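Local coordinates for lyase/mutase (Burkholderia cenocepacia, PDB 4LSB), which belongs to a family of TIM-barrel lyases and mutases and binds a magnesium ion in the model, at residues L45-G50 with G88-S93; L54-A59 with L78-D83; A94-G99 with E109-A114. All blocks are in the same frame, centred on the assembly; numbering follows the deposited sequence.

Interaction 1 of 3, residues L45-G50 with G88-S93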
loop_
_atom_site.group_PDB
_atom_site.type_symbol
_atom_site.label_atom_id
_atom_site.label_comp_id
_atom_site.label_asym_id
_atom_site.label_seq_id
_atom_site.Cartn_x
_atom_site.Cartn_y
_atom_site.Cartn_z
ATOM N N LEU B 45 -11.395 1.090 2.351
ATOM C CA LEU B 45 -11.639 2.501 2.585
ATOM C C LEU B 45 -12.515 3.087 1.497
ATOM O O LEU B 45 -13.390 3.892 1.761
ATOM C CB LEU B 45 -10.347 3.270 2.655
ATOM C CG LEU B 45 -9.508 2.907 3.913
ATOM C CD1 LEU B 45 -8.123 3.500 3.776
ATOM C CD2 LEU B 45 -10.201 3.393 5.204
ATOM N N LEU B 46 -12.306 2.678 0.252
ATOM C CA LEU B 46 -13.216 3.146 -0.803
ATOM C C LEU B 46 -14.659 2.665 -0.638
ATOM O O LEU B 46 -15.601 3.399 -0.951
ATOM C CB LEU B 46 -12.668 2.798 -2.206
ATOM C CG LEU B 46 -11.298 3.438 -2.563
ATOM C CD1 LEU B 46 -10.705 2.763 -3.769
ATOM C CD2 LEU B 46 -11.375 4.975 -2.784
ATOM N N ALA B 47 -14.874 1.450 -0.154
ATOM C CA ALA B 47 -16.240 1.012 0.103
ATOM C C ALA B 47 -16.866 1.846 1.225
ATOM O O ALA B 47 -18.002 2.294 1.148
ATOM C CB ALA B 47 -16.282 -0.448 0.470
ATOM N N MET B 48 -16.096 2.032 2.271
ATOM C CA MET B 48 -16.544 2.822 3.401
ATOM C C MET B 48 -16.835 4.253 2.973
ATOM O O MET B 48 -17.741 4.861 3.533
ATOM C CB MET B 48 -15.517 2.813 4.524
ATOM C CG MET B 48 -15.342 1.483 5.229
ATOM S SD MET B 48 -13.878 1.583 6.286
ATOM C CE MET B 48 -13.911 -0.095 6.936
ATOM N N ALA B 49 -16.102 4.775 1.995
ATOM C CA ALA B 49 -16.349 6.115 1.426
ATOM C C ALA B 49 -17.679 6.228 0.614
ATOM O O ALA B 49 -18.116 7.326 0.252
ATOM C CB ALA B 49 -15.213 6.547 0.525
ATOM N N GLY B 50 -18.268 5.110 0.261
ATOM C CA GLY B 50 -19.504 5.137 -0.501
ATOM C C GLY B 50 -19.401 4.810 -1.972
ATOM O O GLY B 50 -20.400 4.865 -2.663
ATOM N N GLY B 88 -13.056 -5.595 -0.425
ATOM C CA GLY B 88 -13.973 -4.503 -0.750
ATOM C C GLY B 88 -15.449 -4.792 -0.527
ATOM O O GLY B 88 -16.168 -3.911 -0.131
ATOM N N GLY B 89 -15.895 -6.011 -0.782
ATOM C CA GLY B 89 -17.364 -6.379 -0.738
ATOM C C GLY B 89 -18.171 -5.712 -1.841
ATOM O O GLY B 89 -19.408 -5.709 -1.812
ATOM N N LEU B 90 -17.475 -5.195 -2.853
ATOM C CA LEU B 90 -18.082 -4.517 -3.967
ATOM C C LEU B 90 -17.783 -5.228 -5.289
ATOM O O LEU B 90 -16.758 -5.888 -5.423
ATOM C CB LEU B 90 -17.486 -3.079 -4.060
ATOM C CG LEU B 90 -17.869 -2.096 -2.951
ATOM C CD1 LEU B 90 -17.111 -0.735 -3.094
ATOM C CD2 LEU B 90 -19.392 -1.938 -2.957
ATOM N N PRO B 91 -18.608 -4.989 -6.315
ATOM C CA PRO B 91 -18.190 -5.382 -7.658
ATOM C C PRO B 91 -16.819 -4.857 -8.090
ATOM O O PRO B 91 -16.501 -3.694 -7.836
ATOM C CB PRO B 91 -19.286 -4.814 -8.577
ATOM C CG PRO B 91 -20.264 -4.175 -7.671
ATOM C CD PRO B 91 -19.712 -4.037 -6.320
ATOM N N VAL B 92 -16.012 -5.734 -8.668
ATOM C CA VAL B 92 -14.649 -5.418 -9.104
ATOM C C VAL B 92 -14.490 -5.631 -10.603
ATOM O O VAL B 92 -14.732 -6.716 -11.128
ATOM C CB VAL B 92 -13.600 -6.282 -8.372
ATOM C CG1 VAL B 92 -12.216 -6.061 -8.946
ATOM C CG2 VAL B 92 -13.603 -5.978 -6.899
ATOM N N SER B 93 -14.093 -4.578 -11.290
ATOM C CA SER B 93 -13.670 -4.638 -12.665
ATOM C C SER B 93 -12.180 -4.746 -12.689
ATOM O O SER B 93 -11.473 -3.875 -12.170
ATOM C CB SER B 93 -14.056 -3.371 -13.430
ATOM O OG SER B 93 -13.959 -3.636 -14.823
#
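Ala47, in the last turn of helix 40-48, lies with its CA 6.0 Å from the CA of Gly88, the residue that ends helix 74-88; in this TIM-barrel fold the C-terminal end of helix 74-88 and the loop leading to strand 92-95 lie against the last part of helix 40-48. The contact is small and made by van der Waals packing, chiefly of the Ala47 methyl. Ala47 CB points at the other segment and touches both a backbone oxygen and a leucine branch: it lies 3.5 Å from Gly88 O and 3.7 Å from Leu90 CD1. Gly88 offers only backbone at this point, and its carbonyl oxygen also accepts a hydrogen bond from Asn287 ND2, whose residue packs on Ala47 as well. Leu90 arrives after the chain has left the helix through Gly89, which has positive phi. Its CG stands anti to its own carbonyl carbon (chi1 -69°), and CD1 leads the approach, lying against Ala47 CA as well as CB, while the branch point CG follows at 4.1 Å from Ala47 CB. Leu90 also rests on Leu54 of the neighbouring strand 54-55, as does Leu46. Beyond Ala47 the chain turns at Gly50 in a Schellman motif with phi 104°, and there Gly50 N donates to Ala47 O over 3.0 Å.

Interaction 2 of 3, residues L54-A59 with L78-D83. With MG (magnesium ion), chain E.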
loop_
_atom_site.group_PDB
_atom_site.type_symbol
_atom_site.label_atom_id
_atom_site.label_comp_id
_atom_site.label_asym_id
_atom_site.label_seq_id
_atom_site.Cartn_x
_atom_site.Cartn_y
_atom_site.Cartn_z
ATOM N N LEU B 54 -15.286 -1.052 -7.674
ATOM C CA LEU B 54 -13.822 -0.789 -7.657
ATOM C C LEU B 54 -13.205 -1.343 -8.938
ATOM O O LEU B 54 -13.723 -2.300 -9.505
ATOM C CB LEU B 54 -13.177 -1.488 -6.419
ATOM C CG LEU B 54 -13.821 -1.165 -5.075
ATOM C CD1 LEU B 54 -13.236 -2.049 -3.992
ATOM C CD2 LEU B 54 -13.620 0.269 -4.712
ATOM N N ALA B 55 -12.078 -0.758 -9.369
ATOM C CA ALA B 55 -11.316 -1.268 -10.466
ATOM C C ALA B 55 -9.878 -1.479 -10.026
ATOM O O ALA B 55 -9.247 -0.632 -9.350
ATOM C CB ALA B 55 -11.366 -0.314 -11.647
ATOM N N THR B 56 -9.296 -2.579 -10.451
ATOM C CA THR B 56 -7.891 -2.807 -10.129
ATOM C C THR B 56 -7.063 -1.923 -11.044
ATOM O O THR B 56 -7.589 -1.330 -12.020
ATOM C CB THR B 56 -7.503 -4.272 -10.256
ATOM O OG1 THR B 56 -7.623 -4.673 -11.591
ATOM C CG2 THR B 56 -8.379 -5.161 -9.375
ATOM N N THR B 57 -5.810 -1.715 -10.664
ATOM C CA THR B 57 -4.880 -0.865 -11.401
ATOM C C THR B 57 -3.568 -1.637 -11.468
ATOM O O THR B 57 -2.916 -1.866 -10.467
ATOM C CB THR B 57 -4.678 0.522 -10.736
ATOM O OG1 THR B 57 -3.517 1.163 -11.253
ATOM C CG2 THR B 57 -4.570 0.431 -9.220
ATOM N N SER B 58 -3.248 -2.123 -12.652
ATOM C CA SER B 58 -1.969 -2.787 -12.869
ATOM C C SER B 58 -0.798 -1.847 -12.466
ATOM O O SER B 58 0.230 -2.306 -11.969
ATOM C CB SER B 58 -1.842 -3.214 -14.358
ATOM O OG SER B 58 -1.881 -2.044 -15.195
ATOM N N ALA B 59 -0.954 -0.542 -12.634
ATOM C CA ALA B 59 0.088 0.412 -12.266
ATOM C C ALA B 59 0.262 0.575 -10.762
ATOM O O ALA B 59 1.406 0.572 -10.262
ATOM C CB ALA B 59 -0.200 1.778 -12.838
ATOM N N LEU B 78 -4.478 -12.462 -10.820
ATOM C CA LEU B 78 -5.642 -13.234 -10.397
ATOM C C LEU B 78 -5.742 -13.302 -8.874
ATOM O O LEU B 78 -6.827 -13.179 -8.308
ATOM C CB LEU B 78 -5.635 -14.629 -11.026
ATOM C CG LEU B 78 -5.844 -14.674 -12.548
ATOM C CD1 LEU B 78 -5.673 -16.127 -13.007
ATOM C CD2 LEU B 78 -7.227 -14.193 -12.944
ATOM N N ASP B 79 -4.612 -13.530 -8.199
ATOM C CA ASP B 79 -4.578 -13.470 -6.755
ATOM C C ASP B 79 -5.023 -12.090 -6.241
ATOM O O ASP B 79 -5.780 -12.014 -5.258
ATOM C CB ASP B 79 -3.173 -13.804 -6.200
ATOM C CG ASP B 79 -2.825 -15.280 -6.332
ATOM O OD1 ASP B 79 -3.734 -16.132 -6.378
ATOM O OD2 ASP B 79 -1.616 -15.587 -6.390
ATOM N N HIS B 80 -4.534 -11.044 -6.909
ATOM C CA HIS B 80 -4.801 -9.636 -6.538
ATOM C C HIS B 80 -6.299 -9.346 -6.693
ATOM O O HIS B 80 -6.948 -8.789 -5.798
ATOM C CB HIS B 80 -3.934 -8.710 -7.403
ATOM C CG HIS B 80 -4.108 -7.232 -7.138
ATOM N ND1 HIS B 80 -3.860 -6.649 -5.916
ATOM C CD2 HIS B 80 -4.460 -6.218 -7.967
ATOM C CE1 HIS B 80 -4.067 -5.344 -5.998
ATOM N NE2 HIS B 80 -4.413 -5.057 -7.239
ATOM N N ILE B 81 -6.867 -9.765 -7.803
ATOM C CA ILE B 81 -8.309 -9.603 -7.991
ATOM C C ILE B 81 -9.061 -10.245 -6.843
ATOM O O ILE B 81 -9.946 -9.620 -6.234
ATOM C CB ILE B 81 -8.778 -10.238 -9.291
ATOM C CG1 ILE B 81 -8.267 -9.444 -10.475
ATOM C CG2 ILE B 81 -10.291 -10.311 -9.300
ATOM C CD1 ILE B 81 -8.380 -10.231 -11.779
ATOM N N ALA B 82 -8.746 -11.507 -6.527
ATOM C CA ALA B 82 -9.429 -12.183 -5.419
ATOM C C ALA B 82 -9.276 -11.431 -4.070
ATOM O O ALA B 82 -10.215 -11.428 -3.226
ATOM C CB ALA B 82 -8.936 -13.635 -5.282
ATOM N N ASP B 83 -8.106 -10.859 -3.855
ATOM C CA ASP B 83 -7.848 -10.123 -2.609
ATOM C C ASP B 83 -8.771 -8.915 -2.542
ATOM O O ASP B 83 -9.281 -8.615 -1.501
ATOM C CB ASP B 83 -6.408 -9.574 -2.525
ATOM C CG ASP B 83 -5.388 -10.619 -2.128
ATOM O OD1 ASP B 83 -5.770 -11.716 -1.661
ATOM O OD2 ASP B 83 -4.187 -10.323 -2.331
HETATM MG MG MG E . -1.293 -2.138 -17.533
HETATM O O HOH W 1 -5.314 -2.736 -8.156
HETATM O O HOH W 2 -0.882 -2.186 -19.678
HETATM O O HOH W 3 -3.624 -1.895 -18.146
HETATM O O HOH W 4 -1.217 -0.123 -17.304
#
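Thr56 and His80 meet where the end of strand 54-55 of the TIM barrel faces the outer helix 74-88. The packing is loose: Thr56 CB stands obliquely to the imidazole, 4.3 Å from His80 CD2, and the methyl Thr56 CG2 reaches 4.4 Å from Ile81 CG1. His80 leans in from the helix with its ring carried anti to its own backbone N (chi1 180°), which extends it toward the loop after the strand. Ile81 also touches Ala94 on the next strand, and Thr56 OG1 turns to that strand, hydrogen-bonding the backbone N of Asp95.

The polar link between the segments runs through a water. It sits at the edge of the His80 ring, in its plane, 2.7 Å from His80 NE2, and accepts a hydrogen bond from Thr57 N at 2.8 Å. The ring and the loop backbone are thus tied together although they do not bond directly. Thr57 is the N-cap of helix 58-64, its OG1 accepting from Gly60 N.

Metal binding follows at the first turn of that helix. Ser58 OG, placed between its backbone N and carbonyl carbon (chi1 62°), lies 2.4 Å from the magnesium ion, which also holds three waters and Glu97 OE2. The same oxygen hydrogen-bonds Asp95 OD2. The water bridge and the N-cap both act on the residue just before Ser58, consistent with their helping to position its OG; the magnesium would probably polarise that hydroxyl.

Interaction 3 of 3, residues A94-G99 with E109-A114. With MG (magnesium ion), chain E.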
loop_
_atom_site.group_PDB
_atom_site.type_symbol
_atom_site.label_atom_id
_atom_site.label_comp_id
_atom_site.label_asym_id
_atom_site.label_seq_id
_atom_site.Cartn_x
_atom_site.Cartn_y
_atom_site.Cartn_z
ATOM N N ALA B 94 -11.691 -5.786 -13.343
ATOM C CA ALA B 94 -10.281 -6.081 -13.369
ATOM C C ALA B 94 -9.573 -5.555 -14.583
ATOM O O ALA B 94 -9.965 -5.788 -15.701
ATOM C CB ALA B 94 -10.107 -7.588 -13.324
ATOM N N ASP B 95 -8.463 -4.897 -14.349
ATOM C CA ASP B 95 -7.539 -4.528 -15.394
ATOM C C ASP B 95 -6.780 -5.809 -15.780
ATOM O O ASP B 95 -6.055 -6.337 -14.956
ATOM C CB ASP B 95 -6.607 -3.492 -14.820
ATOM C CG ASP B 95 -5.541 -3.046 -15.771
ATOM O OD1 ASP B 95 -5.465 -3.527 -16.938
ATOM O OD2 ASP B 95 -4.820 -2.141 -15.314
ATOM N N LEU B 96 -7.006 -6.293 -17.006
ATOM C CA LEU B 96 -6.446 -7.577 -17.492
ATOM C C LEU B 96 -5.504 -7.329 -18.639
ATOM O O LEU B 96 -5.313 -8.184 -19.521
ATOM C CB LEU B 96 -7.566 -8.492 -17.930
ATOM C CG LEU B 96 -8.515 -8.800 -16.813
ATOM C CD1 LEU B 96 -9.740 -9.511 -17.363
ATOM C CD2 LEU B 96 -7.807 -9.556 -15.697
ATOM N N GLU B 97 -4.915 -6.138 -18.614
ATOM C CA GLU B 97 -3.866 -5.744 -19.567
ATOM C C GLU B 97 -4.346 -6.095 -20.982
ATOM O O GLU B 97 -5.494 -5.816 -21.340
ATOM C CB GLU B 97 -2.565 -6.503 -19.233
ATOM C CG GLU B 97 -2.166 -6.464 -17.765
ATOM C CD GLU B 97 -1.262 -5.292 -17.465
ATOM O OE1 GLU B 97 -0.071 -5.515 -17.131
ATOM O OE2 GLU B 97 -1.756 -4.168 -17.591
ATOM N N ASN B 98 -3.493 -6.763 -21.767
ATOM C CA ASN B 98 -3.865 -7.214 -23.125
ATOM C C ASN B 98 -4.407 -8.661 -23.139
ATOM O O ASN B 98 -4.419 -9.317 -24.193
ATOM C CB ASN B 98 -2.644 -7.068 -24.039
ATOM C CG ASN B 98 -1.576 -8.102 -23.738
ATOM O OD1 ASN B 98 -1.395 -8.519 -22.572
ATOM N ND2 ASN B 98 -0.890 -8.553 -24.771
ATOM N N GLY B 99 -4.856 -9.157 -21.974
ATOM C CA GLY B 99 -5.288 -10.568 -21.830
ATOM C C GLY B 99 -4.113 -11.529 -21.566
ATOM O O GLY B 99 -4.319 -12.748 -21.528
ATOM N N GLU B 109 -9.323 -17.284 -22.099
ATOM C CA GLU B 109 -8.976 -17.950 -20.844
ATOM C C GLU B 109 -8.778 -16.932 -19.719
ATOM O O GLU B 109 -9.247 -17.120 -18.608
ATOM C CB GLU B 109 -7.718 -18.786 -21.018
ATOM C CG GLU B 109 -7.263 -19.508 -19.761
ATOM C CD GLU B 109 -8.193 -20.633 -19.292
ATOM O OE1 GLU B 109 -9.228 -20.919 -19.951
ATOM O OE2 GLU B 109 -7.883 -21.242 -18.235
ATOM N N THR B 110 -8.112 -15.828 -20.031
ATOM C CA THR B 110 -7.937 -14.775 -19.032
ATOM C C THR B 110 -9.286 -14.264 -18.478
ATOM O O THR B 110 -9.464 -14.072 -17.248
ATOM C CB THR B 110 -7.080 -13.634 -19.610
ATOM O OG1 THR B 110 -5.749 -14.107 -19.811
ATOM C CG2 THR B 110 -7.017 -12.479 -18.645
ATOM N N ILE B 111 -10.254 -14.046 -19.363
ATOM C CA ILE B 111 -11.586 -13.648 -18.912
ATOM C C ILE B 111 -12.197 -14.703 -17.972
ATOM O O ILE B 111 -12.734 -14.382 -16.910
ATOM C CB ILE B 111 -12.568 -13.412 -20.095
ATOM C CG1 ILE B 111 -12.148 -12.209 -20.937
ATOM C CG2 ILE B 111 -14.010 -13.258 -19.581
ATOM C CD1 ILE B 111 -12.095 -10.885 -20.157
ATOM N N ARG B 112 -12.119 -15.973 -18.335
ATOM C CA ARG B 112 -12.686 -17.038 -17.463
ATOM C C ARG B 112 -12.026 -17.072 -16.115
ATOM O O ARG B 112 -12.687 -17.224 -15.105
ATOM C CB ARG B 112 -12.517 -18.421 -18.079
ATOM C CG ARG B 112 -13.300 -18.679 -19.331
ATOM C CD ARG B 112 -13.294 -20.188 -19.620
ATOM N NE ARG B 112 -12.076 -20.537 -20.371
ATOM C CZ ARG B 112 -11.920 -20.323 -21.682
ATOM N NH1 ARG B 112 -12.923 -19.802 -22.391
ATOM N NH2 ARG B 112 -10.760 -20.642 -22.282
ATOM N N LEU B 113 -10.700 -16.978 -16.118
ATOM C CA LEU B 113 -9.938 -16.963 -14.871
ATOM C C LEU B 113 -10.244 -15.740 -13.996
ATOM O O LEU B 113 -10.262 -15.821 -12.773
ATOM C CB LEU B 113 -8.437 -17.031 -15.164
ATOM C CG LEU B 113 -7.972 -18.392 -15.723
ATOM C CD1 LEU B 113 -6.559 -18.275 -16.270
ATOM C CD2 LEU B 113 -8.114 -19.509 -14.701
ATOM N N ALA B 114 -10.461 -14.601 -14.628
ATOM C CA ALA B 114 -10.716 -13.377 -13.876
ATOM C C ALA B 114 -12.071 -13.511 -13.223
ATOM O O ALA B 114 -12.242 -13.152 -12.080
ATOM C CB ALA B 114 -10.680 -12.159 -14.766
HETATM MG MG MG E . -1.293 -2.138 -17.533
HETATM O O HOH W 3 -3.624 -1.895 -18.146
HETATM O O HOH W 2 -0.882 -2.186 -19.678
HETATM O O HOH W 4 -1.217 -0.123 -17.304
#
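Leu96, just past strand 92-95, packs on Ala114 and Ile111 of helix 104-116, the helix of the beta-alpha-beta unit that leads on to strand 121-125 in this TIM barrel. It makes the apolar part of the contact. With CG anti to the carbonyl carbon (chi1 -60°), Leu96 CD1 reaches 3.8 Å from Ala114 CB and 3.9 Å from Ile111 CD1, and the leucine and isoleucine side chains cross at about a right angle. Nearer the backbone, Leu96 CB packs on the methyl Thr110 CG2 at 4.1 Å. Ile124 of the following strand packs against both Leu96 and Ile111.

Glu97 departs from the helix: its chain bends at chi2 and brings OE2 to 2.1 Å from the magnesium ion. Its backbone N donates over 3.2 Å to Asp95 OD1, an Asx turn, and that carboxylate oxygen also takes a hydrogen bond from a magnesium-bound water. Leu96 to Gly99 form a type II' beta turn, closed by Gly99 N donating to Leu96 O, so one short turn carries both the metal ligand and the anchor to the helix.

Gly99 has positive phi, where a side chain would crowd the preceding carbonyl oxygen, and it comes closest to the helix by its own carbonyl. Thr110 OG1, which is also hydrogen-bonded to Arg74 NH1 of helix 74-88, donates to Gly99 O at 2.6 Å, approaching from above the carbonyl plane, 45° out of it, with a C=O...donor angle of 129°.

The three contacts follow the second and third strands of the barrel from one end toward the other. Interaction 2 is nested along the chain inside the loop closed by interaction 1, their centres about 12 Å apart; interaction 3 comes after both, its centre about 11 Å from that of interaction 2 and about 20 Å from that of interaction 1. Interactions 1 and 3 use successive parts of strand 92-95, which is paired with strand 54-55 of interaction 2. Interaction 1 packs the end of helix 40-48 on the end of helix 74-88 and the loop after it, away from the metal, whereas 54-59 and 94-99 each supply one protein ligand to the same magnesium ion, so neighbouring strand ends jointly build the site.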